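Fumarate lyase (Mesorhizobium sp., PDB 3C8T) belongs to the fumarate lyase family of largely helical proteins, and assembles from four copies whose long helices pack into a shared core. Local coordinates at residues Lys163-Leu168 with Asp437-Gly442; Gly45-Asp50 with Leu98-Thr103; Arg361-Ala366 with Leu388-Ala393; Val187-Gly192 with Ser226-Val231; Ile252-Met255 with Glu259-Glu262. One frame throughout, in Å; residues are numbered along the deposited sequence.

Interaction 1: Lys163-Leu168 with Asp437-Gly442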
# COMPACT_ATOMS: atom_id res chain seq x y z
N LYS A 163 -29.37 -7.66 -7.77
CA LYS A 163 -28.03 -7.03 -7.83
C LYS A 163 -27.99 -5.65 -7.18
O LYS A 163 -27.08 -5.36 -6.44
CB LYS A 163 -27.51 -6.90 -9.29
CG LYS A 163 -27.06 -8.21 -9.90
CD LYS A 163 -26.21 -7.99 -11.22
CE LYS A 163 -24.91 -7.18 -10.98
NZ LYS A 163 -24.21 -7.77 -9.78
N ALA A 164 -28.95 -4.79 -7.52
CA ALA A 164 -28.99 -3.46 -6.91
C ALA A 164 -29.20 -3.54 -5.40
O ALA A 164 -28.66 -2.71 -4.66
CB ALA A 164 -30.07 -2.57 -7.58
N ALA A 165 -29.95 -4.54 -4.92
CA ALA A 165 -30.20 -4.68 -3.48
C ALA A 165 -28.96 -5.05 -2.71
O ALA A 165 -28.80 -4.64 -1.55
CB ALA A 165 -31.30 -5.69 -3.20
N VAL A 166 -28.11 -5.86 -3.35
CA VAL A 166 -26.82 -6.26 -2.79
C VAL A 166 -25.91 -5.01 -2.65
O VAL A 166 -25.32 -4.78 -1.58
CB VAL A 166 -26.19 -7.36 -3.68
CG1 VAL A 166 -24.64 -7.47 -3.45
CG2 VAL A 166 -26.87 -8.70 -3.44
N TRP A 167 -25.80 -4.22 -3.72
CA TRP A 167 -25.05 -2.97 -3.70
C TRP A 167 -25.60 -2.07 -2.59
O TRP A 167 -24.86 -1.52 -1.80
CB TRP A 167 -25.22 -2.24 -5.04
CG TRP A 167 -24.68 -2.94 -6.28
CD1 TRP A 167 -23.71 -3.92 -6.34
CD2 TRP A 167 -25.00 -2.62 -7.63
NE1 TRP A 167 -23.46 -4.27 -7.66
CE2 TRP A 167 -24.24 -3.47 -8.47
CE3 TRP A 167 -25.88 -1.71 -8.22
CZ2 TRP A 167 -24.33 -3.43 -9.86
CZ3 TRP A 167 -25.99 -1.68 -9.61
CH2 TRP A 167 -25.21 -2.54 -10.41
N LEU A 168 -26.93 -1.93 -2.55
CA LEU A 168 -27.57 -1.12 -1.55
C LEU A 168 -27.23 -1.54 -0.09
O LEU A 168 -27.03 -0.67 0.78
CB LEU A 168 -29.09 -1.17 -1.77
CG LEU A 168 -30.01 -0.45 -0.77
CD1 LEU A 168 -29.62 1.09 -0.56
CD2 LEU A 168 -31.50 -0.64 -1.13
N ASP A 437 -37.06 -7.30 -1.14
CA ASP A 437 -38.05 -6.73 -0.21
C ASP A 437 -37.46 -6.57 1.20
O ASP A 437 -37.67 -5.57 1.87
CB ASP A 437 -39.30 -7.61 -0.15
CG ASP A 437 -40.08 -7.64 -1.49
OD1 ASP A 437 -39.94 -6.70 -2.33
OD2 ASP A 437 -40.83 -8.64 -1.67
N ASN A 438 -36.69 -7.56 1.62
CA ASN A 438 -35.97 -7.55 2.89
C ASN A 438 -35.02 -6.37 3.04
O ASN A 438 -35.03 -5.67 4.06
CB ASN A 438 -35.19 -8.84 3.03
CG ASN A 438 -34.74 -9.07 4.45
OD1 ASN A 438 -35.56 -9.43 5.30
ND2 ASN A 438 -33.45 -8.84 4.74
N VAL A 439 -34.18 -6.13 2.05
CA VAL A 439 -33.27 -5.00 2.11
C VAL A 439 -34.03 -3.65 2.05
O VAL A 439 -33.74 -2.73 2.82
CB VAL A 439 -32.21 -5.09 0.97
CG1 VAL A 439 -31.29 -3.86 0.95
CG2 VAL A 439 -31.42 -6.34 1.13
N LEU A 440 -34.98 -3.53 1.15
CA LEU A 440 -35.78 -2.30 1.03
C LEU A 440 -36.53 -1.98 2.36
O LEU A 440 -36.60 -0.82 2.76
CB LEU A 440 -36.74 -2.38 -0.15
CG LEU A 440 -36.08 -2.31 -1.54
CD1 LEU A 440 -37.14 -2.49 -2.64
CD2 LEU A 440 -35.37 -0.98 -1.78
N GLY A 441 -37.03 -3.02 3.02
CA GLY A 441 -37.65 -2.90 4.34
C GLY A 441 -38.68 -1.79 4.43
O GLY A 441 -38.66 -0.99 5.40
N GLY A 442 -39.54 -1.71 3.42
CA GLY A 442 -40.60 -0.71 3.41
C GLY A 442 -40.15 0.67 2.95
O GLY A 442 -40.73 1.69 3.37

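Interaction 2: Gly45-Asp50 with Leu98-Thr103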
# COMPACT_ATOMS: atom_id res chain seq x y z
N GLY A 45 -12.98 33.37 33.85
CA GLY A 45 -12.21 34.44 34.51
C GLY A 45 -10.71 34.37 34.28
O GLY A 45 -9.93 34.82 35.11
N ILE A 46 -10.30 33.82 33.15
CA ILE A 46 -8.87 33.59 32.94
C ILE A 46 -8.22 34.75 32.22
O ILE A 46 -7.04 35.06 32.43
CB ILE A 46 -8.57 32.20 32.31
CG1 ILE A 46 -8.75 31.13 33.38
CG2 ILE A 46 -7.15 32.13 31.76
CD1 ILE A 46 -8.97 29.77 32.84
N ILE A 47 -9.01 35.40 31.37
CA ILE A 47 -8.60 36.63 30.73
C ILE A 47 -9.76 37.61 31.02
O ILE A 47 -10.85 37.13 31.32
CB ILE A 47 -8.36 36.46 29.20
CG1 ILE A 47 -9.65 36.06 28.46
CG2 ILE A 47 -7.21 35.45 28.92
CD1 ILE A 47 -9.61 36.43 26.99
N PRO A 48 -9.50 38.94 31.00
CA PRO A 48 -10.55 39.97 31.10
C PRO A 48 -11.71 39.84 30.12
O PRO A 48 -11.49 39.56 28.93
CB PRO A 48 -9.81 41.29 30.79
CG PRO A 48 -8.39 40.92 30.48
CD PRO A 48 -8.15 39.54 30.98
N GLU A 49 -12.91 40.12 30.61
CA GLU A 49 -14.12 40.06 29.80
C GLU A 49 -14.11 41.01 28.62
O GLU A 49 -14.66 40.69 27.59
CB GLU A 49 -15.37 40.29 30.66
CG GLU A 49 -15.86 39.04 31.38
CD GLU A 49 -17.02 39.34 32.33
OE1 GLU A 49 -16.79 39.90 33.43
OE2 GLU A 49 -18.17 38.99 31.98
N ASP A 50 -13.50 42.19 28.77
CA ASP A 50 -13.41 43.15 27.64
C ASP A 50 -12.35 42.76 26.62
O ASP A 50 -12.40 43.16 25.46
CB ASP A 50 -13.17 44.58 28.13
CG ASP A 50 -12.42 44.64 29.47
OD1 ASP A 50 -11.19 44.36 29.51
OD2 ASP A 50 -13.08 44.96 30.48
N LEU A 98 -4.93 36.86 22.89
CA LEU A 98 -5.18 35.84 21.89
C LEU A 98 -4.24 34.66 22.13
O LEU A 98 -3.15 34.83 22.70
CB LEU A 98 -4.91 36.44 20.51
CG LEU A 98 -5.90 36.71 19.36
CD1 LEU A 98 -7.35 36.38 19.61
CD2 LEU A 98 -5.73 38.13 18.84
N HIS A 99 -4.67 33.46 21.71
CA HIS A 99 -3.81 32.29 21.72
C HIS A 99 -3.19 32.19 23.09
O HIS A 99 -1.96 32.15 23.22
CB HIS A 99 -2.73 32.46 20.64
CG HIS A 99 -2.01 31.20 20.28
ND1 HIS A 99 -2.47 30.33 19.31
CD2 HIS A 99 -0.82 30.70 20.70
CE1 HIS A 99 -1.61 29.34 19.16
NE2 HIS A 99 -0.59 29.54 19.99
N TRP A 100 -4.01 32.19 24.14
CA TRP A 100 -3.47 32.22 25.50
C TRP A 100 -3.43 30.80 25.99
O TRP A 100 -4.47 30.19 26.20
CB TRP A 100 -4.41 33.06 26.37
CG TRP A 100 -4.00 33.32 27.79
CD1 TRP A 100 -4.26 32.55 28.90
CD2 TRP A 100 -3.29 34.47 28.26
NE1 TRP A 100 -3.73 33.14 30.03
CE2 TRP A 100 -3.15 34.33 29.67
CE3 TRP A 100 -2.77 35.61 27.63
CZ2 TRP A 100 -2.50 35.29 30.46
CZ3 TRP A 100 -2.13 36.56 28.42
CH2 TRP A 100 -2.00 36.39 29.83
N GLY A 101 -2.22 30.26 26.13
CA GLY A 101 -2.03 28.89 26.59
C GLY A 101 -2.14 27.84 25.48
O GLY A 101 -1.88 26.68 25.74
N ALA A 102 -2.49 28.28 24.27
CA ALA A 102 -2.56 27.45 23.06
C ALA A 102 -1.20 27.13 22.43
O ALA A 102 -0.28 27.93 22.51
CB ALA A 102 -3.46 28.14 22.01
N THR A 103 -1.10 25.96 21.79
CA THR A 103 -0.03 25.67 20.85
C THR A 103 -0.64 25.61 19.41
O THR A 103 -1.87 25.49 19.21
CB THR A 103 0.77 24.38 21.21
OG1 THR A 103 1.96 24.31 20.39
CG2 THR A 103 -0.05 23.10 20.95

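Interaction 3: Arg361-Ala366 with Leu388-Ala393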
# COMPACT_ATOMS: atom_id res chain seq x y z
N ARG A 361 -29.34 -21.56 -23.49
CA ARG A 361 -30.47 -22.37 -23.94
C ARG A 361 -30.88 -23.41 -22.90
O ARG A 361 -31.09 -24.59 -23.22
CB ARG A 361 -30.17 -23.01 -25.30
CG ARG A 361 -29.70 -21.97 -26.34
CD ARG A 361 -29.69 -22.52 -27.78
NE ARG A 361 -30.99 -23.04 -28.20
CZ ARG A 361 -31.16 -23.82 -29.27
NH1 ARG A 361 -30.10 -24.14 -30.02
NH2 ARG A 361 -32.38 -24.28 -29.59
N GLY A 362 -30.98 -22.94 -21.65
CA GLY A 362 -31.50 -23.73 -20.55
C GLY A 362 -30.41 -24.34 -19.69
O GLY A 362 -30.67 -24.78 -18.59
N LEU A 363 -29.18 -24.36 -20.19
CA LEU A 363 -28.08 -24.92 -19.41
C LEU A 363 -27.96 -24.23 -18.05
O LEU A 363 -27.73 -24.87 -17.04
CB LEU A 363 -26.77 -24.87 -20.21
CG LEU A 363 -26.77 -25.93 -21.33
CD1 LEU A 363 -25.98 -25.47 -22.57
CD2 LEU A 363 -26.22 -27.24 -20.84
N ILE A 364 -28.19 -22.92 -18.03
CA ILE A 364 -28.12 -22.11 -16.80
C ILE A 364 -29.09 -22.57 -15.69
O ILE A 364 -28.93 -22.15 -14.54
CB ILE A 364 -28.31 -20.58 -17.12
CG1 ILE A 364 -27.75 -19.67 -16.00
CG2 ILE A 364 -29.79 -20.26 -17.48
CD1 ILE A 364 -27.90 -18.21 -16.29
N VAL A 365 -30.09 -23.38 -16.05
CA VAL A 365 -31.06 -23.95 -15.10
C VAL A 365 -31.06 -25.52 -15.09
O VAL A 365 -32.01 -26.18 -14.64
CB VAL A 365 -32.51 -23.34 -15.24
CG1 VAL A 365 -32.50 -21.86 -14.80
CG2 VAL A 365 -33.10 -23.49 -16.67
N ALA A 366 -29.95 -26.12 -15.53
CA ALA A 366 -29.72 -27.56 -15.30
C ALA A 366 -30.08 -27.95 -13.86
O ALA A 366 -30.76 -28.96 -13.64
CB ALA A 366 -28.29 -27.92 -15.61
N LEU A 388 -24.84 -35.28 -17.95
CA LEU A 388 -24.81 -35.96 -19.24
C LEU A 388 -25.68 -35.27 -20.29
O LEU A 388 -25.25 -35.08 -21.44
CB LEU A 388 -25.25 -37.42 -19.06
CG LEU A 388 -25.22 -38.36 -20.28
CD1 LEU A 388 -23.84 -38.42 -20.94
CD2 LEU A 388 -25.71 -39.77 -19.94
N GLY A 389 -26.91 -34.91 -19.93
CA GLY A 389 -27.77 -34.11 -20.81
C GLY A 389 -27.09 -32.79 -21.19
O GLY A 389 -27.17 -32.38 -22.35
N CYS A 390 -26.43 -32.15 -20.22
CA CYS A 390 -25.71 -30.89 -20.44
C CYS A 390 -24.48 -31.04 -21.34
O CYS A 390 -24.26 -30.19 -22.22
CB CYS A 390 -25.29 -30.26 -19.11
SG CYS A 390 -26.65 -29.56 -18.12
N ARG A 391 -23.67 -32.10 -21.14
CA ARG A 391 -22.52 -32.34 -22.02
C ARG A 391 -22.98 -32.51 -23.47
O ARG A 391 -22.35 -31.97 -24.39
CB ARG A 391 -21.67 -33.55 -21.59
CG ARG A 391 -21.15 -33.49 -20.15
CD ARG A 391 -20.03 -34.51 -19.86
NE ARG A 391 -18.72 -34.01 -20.30
CZ ARG A 391 -17.56 -34.24 -19.66
NH1 ARG A 391 -17.54 -34.95 -18.54
NH2 ARG A 391 -16.41 -33.74 -20.15
N ARG A 392 -24.08 -33.22 -23.67
CA ARG A 392 -24.60 -33.46 -25.02
C ARG A 392 -25.22 -32.23 -25.67
O ARG A 392 -25.11 -32.06 -26.87
CB ARG A 392 -25.62 -34.59 -25.04
CG ARG A 392 -25.06 -35.95 -24.72
CD ARG A 392 -26.18 -36.94 -24.43
NE ARG A 392 -25.64 -38.25 -24.16
CZ ARG A 392 -26.36 -39.32 -23.82
NH1 ARG A 392 -27.69 -39.25 -23.70
NH2 ARG A 392 -25.73 -40.48 -23.61
N ALA A 393 -25.90 -31.40 -24.89
CA ALA A 393 -26.46 -30.15 -25.41
C ALA A 393 -25.32 -29.25 -25.96
O ALA A 393 -25.43 -28.71 -27.07
CB ALA A 393 -27.26 -29.44 -24.32

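Interaction 4: Val187-Gly192 with Ser226-Val231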
# COMPACT_ATOMS: atom_id res chain seq x y z
N VAL A 187 -14.01 15.94 18.26
CA VAL A 187 -13.63 16.38 19.58
C VAL A 187 -12.63 17.48 19.41
O VAL A 187 -11.91 17.54 18.41
CB VAL A 187 -13.01 15.24 20.49
CG1 VAL A 187 -14.05 14.22 20.90
CG2 VAL A 187 -11.83 14.56 19.85
N VAL A 188 -12.61 18.39 20.38
CA VAL A 188 -11.71 19.55 20.40
C VAL A 188 -10.28 19.07 20.59
O VAL A 188 -10.04 18.02 21.23
CB VAL A 188 -12.16 20.55 21.55
CG1 VAL A 188 -11.59 20.15 22.96
CG2 VAL A 188 -11.79 21.94 21.21
N GLU A 189 -9.33 19.82 20.05
CA GLU A 189 -7.95 19.67 20.54
C GLU A 189 -7.50 20.96 21.25
O GLU A 189 -7.38 22.01 20.59
CB GLU A 189 -6.96 19.34 19.43
CG GLU A 189 -5.55 19.13 19.97
CD GLU A 189 -5.25 17.68 20.26
OE1 GLU A 189 -5.39 17.30 21.42
OE2 GLU A 189 -4.91 16.92 19.32
N PHE A 190 -7.29 20.90 22.56
CA PHE A 190 -6.67 22.03 23.26
C PHE A 190 -5.85 21.54 24.44
O PHE A 190 -6.40 21.21 25.53
CB PHE A 190 -7.72 23.06 23.72
CG PHE A 190 -7.11 24.27 24.35
CD1 PHE A 190 -6.42 25.20 23.57
CD2 PHE A 190 -7.19 24.46 25.74
CE1 PHE A 190 -5.82 26.31 24.16
CE2 PHE A 190 -6.61 25.53 26.35
CZ PHE A 190 -5.91 26.48 25.58
N SER A 191 -4.54 21.43 24.22
CA SER A 191 -3.67 20.86 25.26
C SER A 191 -2.31 21.53 25.39
O SER A 191 -1.53 21.15 26.24
CB SER A 191 -3.47 19.35 25.06
OG SER A 191 -4.67 18.63 25.33
N GLY A 192 -2.02 22.49 24.54
CA GLY A 192 -0.78 23.22 24.68
C GLY A 192 0.45 22.45 24.22
O GLY A 192 0.35 21.30 23.75
N SER A 226 -0.72 13.18 19.51
CA SER A 226 0.00 11.99 19.03
C SER A 226 -0.79 10.67 19.07
O SER A 226 -0.22 9.61 18.82
CB SER A 226 1.32 11.84 19.79
OG SER A 226 1.05 11.47 21.12
N ALA A 227 -2.09 10.75 19.36
CA ALA A 227 -3.03 9.61 19.33
C ALA A 227 -4.05 9.84 18.21
O ALA A 227 -5.13 10.44 18.42
CB ALA A 227 -3.75 9.45 20.72
N ARG A 228 -3.72 9.36 17.01
CA ARG A 228 -4.38 9.82 15.76
C ARG A 228 -5.43 8.84 15.22
O ARG A 228 -5.81 8.92 14.04
CB ARG A 228 -3.30 10.06 14.66
CG ARG A 228 -2.11 10.98 15.12
CD ARG A 228 -2.60 12.32 15.70
NE ARG A 228 -3.10 13.26 14.69
CZ ARG A 228 -3.54 14.49 14.95
NH1 ARG A 228 -3.60 14.94 16.22
NH2 ARG A 228 -3.91 15.28 13.93
N ASP A 229 -5.88 7.90 16.06
CA ASP A 229 -6.74 6.81 15.63
C ASP A 229 -8.13 7.25 15.16
O ASP A 229 -8.71 6.63 14.28
CB ASP A 229 -6.86 5.74 16.72
CG ASP A 229 -7.26 6.34 18.09
OD1 ASP A 229 -6.43 7.04 18.72
OD2 ASP A 229 -8.39 6.11 18.53
N ALA A 230 -8.67 8.31 15.76
CA ALA A 230 -9.99 8.74 15.34
C ALA A 230 -9.94 9.41 13.99
O ALA A 230 -10.90 9.31 13.20
CB ALA A 230 -10.62 9.65 16.36
N VAL A 231 -8.82 10.07 13.68
CA VAL A 231 -8.65 10.62 12.33
C VAL A 231 -8.35 9.53 11.30
O VAL A 231 -8.91 9.53 10.20
CB VAL A 231 -7.53 11.71 12.28
CG1 VAL A 231 -7.40 12.27 10.82
CG2 VAL A 231 -7.79 12.84 13.34

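Interaction 5: Ile252-Met255 with Glu259-Glu262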
# COMPACT_ATOMS: atom_id res chain seq x y z
N ILE A 252 -21.04 -2.65 -13.47
CA ILE A 252 -21.61 -1.84 -14.56
C ILE A 252 -20.71 -1.76 -15.80
O ILE A 252 -21.17 -2.01 -16.90
CB ILE A 252 -22.04 -0.43 -14.06
CG1 ILE A 252 -23.27 -0.57 -13.14
CG2 ILE A 252 -22.29 0.54 -15.26
CD1 ILE A 252 -23.36 0.49 -12.07
N SER A 253 -19.41 -1.48 -15.62
CA SER A 253 -18.53 -1.36 -16.79
C SER A 253 -18.42 -2.68 -17.54
O SER A 253 -18.31 -2.69 -18.76
CB SER A 253 -17.16 -0.76 -16.43
OG SER A 253 -16.45 -1.63 -15.63
N ILE A 254 -18.48 -3.80 -16.83
CA ILE A 254 -18.45 -5.11 -17.48
C ILE A 254 -19.82 -5.41 -18.15
O ILE A 254 -19.87 -5.90 -19.26
CB ILE A 254 -18.04 -6.23 -16.53
CG1 ILE A 254 -16.58 -6.02 -16.02
CG2 ILE A 254 -18.32 -7.61 -17.22
CD1 ILE A 254 -16.11 -7.05 -14.90
N MET A 255 -20.91 -5.00 -17.53
CA MET A 255 -22.20 -5.16 -18.20
C MET A 255 -22.31 -4.26 -19.48
O MET A 255 -23.17 -4.50 -20.33
CB MET A 255 -23.36 -4.93 -17.21
CG MET A 255 -23.56 -6.03 -16.12
SD MET A 255 -24.71 -5.47 -14.79
CE MET A 255 -26.18 -5.40 -15.70
N GLU A 259 -20.67 -7.37 -26.15
CA GLU A 259 -21.40 -8.61 -26.17
C GLU A 259 -22.44 -8.75 -25.05
O GLU A 259 -23.27 -9.64 -25.14
CB GLU A 259 -20.43 -9.81 -26.12
CG GLU A 259 -19.46 -9.91 -27.33
CD GLU A 259 -18.11 -9.18 -27.10
OE1 GLU A 259 -18.01 -8.34 -26.15
OE2 GLU A 259 -17.13 -9.45 -27.86
N LEU A 260 -22.35 -7.95 -23.98
CA LEU A 260 -23.35 -7.97 -22.91
C LEU A 260 -24.43 -6.93 -23.15
O LEU A 260 -25.59 -7.29 -23.38
CB LEU A 260 -22.72 -7.81 -21.50
CG LEU A 260 -22.21 -9.09 -20.86
CD1 LEU A 260 -21.04 -9.69 -21.72
CD2 LEU A 260 -21.74 -8.86 -19.42
N GLY A 261 -24.05 -5.64 -23.07
CA GLY A 261 -24.91 -4.52 -23.41
C GLY A 261 -26.14 -4.42 -22.54
O GLY A 261 -27.19 -3.95 -22.99
N GLU A 262 -26.00 -4.81 -21.27
CA GLU A 262 -27.14 -4.92 -20.37
C GLU A 262 -27.54 -3.61 -19.68
O GLU A 262 -28.66 -3.50 -19.21
CB GLU A 262 -26.90 -6.01 -19.34
CG GLU A 262 -26.89 -7.38 -19.96
CD GLU A 262 -26.53 -8.46 -18.97
OE1 GLU A 262 -26.14 -8.11 -17.82
OE2 GLU A 262 -26.63 -9.66 -19.35

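Interaction 1: Lys163-Leu168 with Asp437-Gly442
V439 sits between A165 and L168; no hydrogen bond joins the two segments, and the side chains that meet are all aliphatic. The closest backbone approach is at A165 and V439, whose CA atoms are 6.4 Å apart. Such nearness is possible because A165 presents only a methyl: its CB lies 4.3 Å from V439 CB. V439 has CG1 anti to the backbone N (chi1 176°), which places that branch 3.6 Å from A165 O. The same CG1 meets L168 CD2 at 3.8 Å, the two side chains sliding past each other in opposite directions. L168 CD2 is also 3.9 Å from L440 CD2, where the side chains cross at about a right angle, so one leucine methyl serves both neighbours.

Helix-to-helix packing through A165 and L168 joins the long helix 160-185, in the core characteristic of the fumarate lyase family, to helix 432-440 at the end of the chain. Helix 104-140 lies against both partners, with R131 touching L168 and A135 touching L440. I222 of the second subunit packs on A165 and V439, so the contact also borders a subunit interface.

The polar groups point to other partners. K163 NZ forms salt bridges with D251 and with E312 of the second subunit, while D437 pairs with R142. Helix 432-440 ends just after the contact: G441 N still bonds to D437 O at 2.9 Å, but G441 leaves helical geometry with a positive phi of 49°, and the chain turns off.

Interaction 2: Gly45-Asp50 with Leu98-Thr103
I47 and W100 are the residues whose backbones lie nearest across this contact, yet their CA atoms remain 8.6 Å apart, so the gap is bridged by side chains. On one side, G45 has a positive phi (67°) and acts as the C-prime residue of a Schellman motif that ends helix 23-43, with I46 N bonded back to Q41 O. P48 then takes the N-cap position of helix 49-61. I46 and I47 therefore occupy the short connection between two helices. On the other side, 98-103 is an irregular loop leading to T103, the N-cap residue of helix 104-140.

W100 receives both isoleucines on its indole. Its CG is anti to the backbone N (chi1 -175°), which extends the ring toward the 45-50 segment. I47 CG2 comes down on one face, 4.0 Å from the centroid of the five-membered ring and just 8° off its normal, which is the geometry of a CH-pi contact. The two side chains slide past each other in opposite directions. I46 reaches the pyrrole part of the same indole by its own CG2, 4.0 Å from W100 NE1 and 4.1 Å from W100 CD1, arriving obliquely.

Other bonds fix the loop that bears the indole. W100 O accepts from Q41 NE2, and R379 of the second subunit binds L98 O and H99 O while also packing on W100. With no hydrogen bond between the segments, the contact itself depends on dispersion and on methyl hydrogens meeting the pi electrons of the indole.

Interaction 3: Arg361-Ala366 with Leu388-Ala393
C390 fills the angle between L363 and A366, where the loop ahead of helix 366-377 meets helix 379-395. The two helices follow each other with one residue between them and are consistent with a helical hairpin, since A366 at the start of the first meets C390 in the later part of the second. The hairpin belongs to the sequence family of the adenylosuccinate lyase C-terminus, at an end of the elongated chain.

L363 has CG beside the backbone N and anti to the carbonyl carbon. Its chi2 of 148° is about 30° from the staggered value, and CD2 is the branch that makes the contact. That methyl is 3.6 Å from C390 SG and equally 3.6 Å from C390 CB, so it lies alongside the CB-SG bond. It also touches A393 CB at 4.2 Å, one helical turn further on.

C390 is turned so that SG lies anti to its own carbonyl carbon (chi1 -71°), pointing the sulfur at the loop. There is no hydrogen bond across the contact. The shape of the loop comes from its own backbone, where V365 N bonds to G362 O and A366 N to L363 O, each at 3.0 Å, as a short 3-10 segment.

L400 packs on C390, V403 packs on A393, and V386 touches A366, so the short helix 400-404 and a further residue of helix 379-395 pack beside the contact. No other subunit touches either segment. The tightest apolar approach is that of A366 CB to C390 SG, at 3.4 Å.

Interaction 4: Val187-Gly192 with Ser226-Val231
E189 and R228 meet with their flat ends almost coplanar, the carboxylate and guanidinium planes being 16° apart, although the side chains as a whole cross at about a right angle. E189 OE2 lies at the edge of the guanidinium, near its plane, 3.9 Å from R228 NH1. This is a long salt bridge and not a hydrogen bond, so its contribution is probably mainly electrostatic.

The route of each side chain differs. E189 points from its CA toward the other segment and bends at chi2 (94°). R228 starts out away from it, and folds at chi2 and chi3 to bring NH1 back.

R228 is the N-cap residue of helix 229-255, one of the long helices of the fumarate lyase core, while E189 lies in the loop after helix 160-185. W224 joins the pair more firmly than their direct contact does: its backbone N donates to E189 OE1, and its O accepts from R228 NH1. The guanidinium's strongest partner is E321, at NH2, and NH1 also forms a salt bridge with D109. Next along the helix, D229 forms salt bridges with R173 and R177 of the second subunit.

Interaction 5: Ile252-Met255 with Glu259-Glu262
M255 O, the last carbonyl of helix 229-255, accepts from E262 N at 3.0 Å. The N-H points to the oxygen with an angle of 152°, and the donor is tilted 23° from the carbonyl plane. G261 N is also near, 3.1 Å from M255 O, and L260 CB lies 3.5 Å from the same oxygen. The folded-back chain thus wraps closely round this one atom, a course that the positive phi of G261 (62°) helps to make possible.

Van der Waals contacts flank the bond, some of them carbon against oxygen. L260 points toward the helix and lays CD2 3.5 Å from I254 O, and the apolar pair I254 CG2 and L260 CD2 is wider, at 4.3 Å. On the other flank, M255 and E262 cross at about a right angle. The methionine bends at its last torsion, which turns CE back onto the glutamate: CE is 3.4 Å from E262 OE1 and 3.8 Å from E262 CB.

The carboxylate of E262 finds its polar partners outside the contact. OE2 forms a salt bridge with R149 and accepts from N356 ND2, which also donates to L260 O. E259, at the start of the same segment, faces the third subunit, binding R149 and H154 of that chain, and L152 of the third subunit packs on I254. F311 of the second subunit touches I254 and M255.

The whole is a chain reversal at the C-terminal end of a long core helix, closed by a backbone bond and leading directly into strand 263-264, which pairs antiparallel with strand 347-348 beside a junction of subunits.

In the fold
Interactions 1, 4 and 5 are buried, whereas interactions 2 and 3 are partly buried and lie towards opposite ends of the elongated chain, their centres about 81 Å apart. Interactions 4 and 5 hold the two ends of helix 229-255, one by charge at its start, the other by a backbone bond at its finish. Interaction 1 touches interaction 5 where W167 CH2 packs 3.9 Å from I252 CG1, and interactions 2 and 4 meet through A102 and F190. Interactions 1 to 3 have no hydrogen bond across them: helix on helix in 1, methyls on an indole between loops in 2, a loop and helix start on a helix in 3. Interaction 3 differs from the rest in having no neighbouring subunit on its segments.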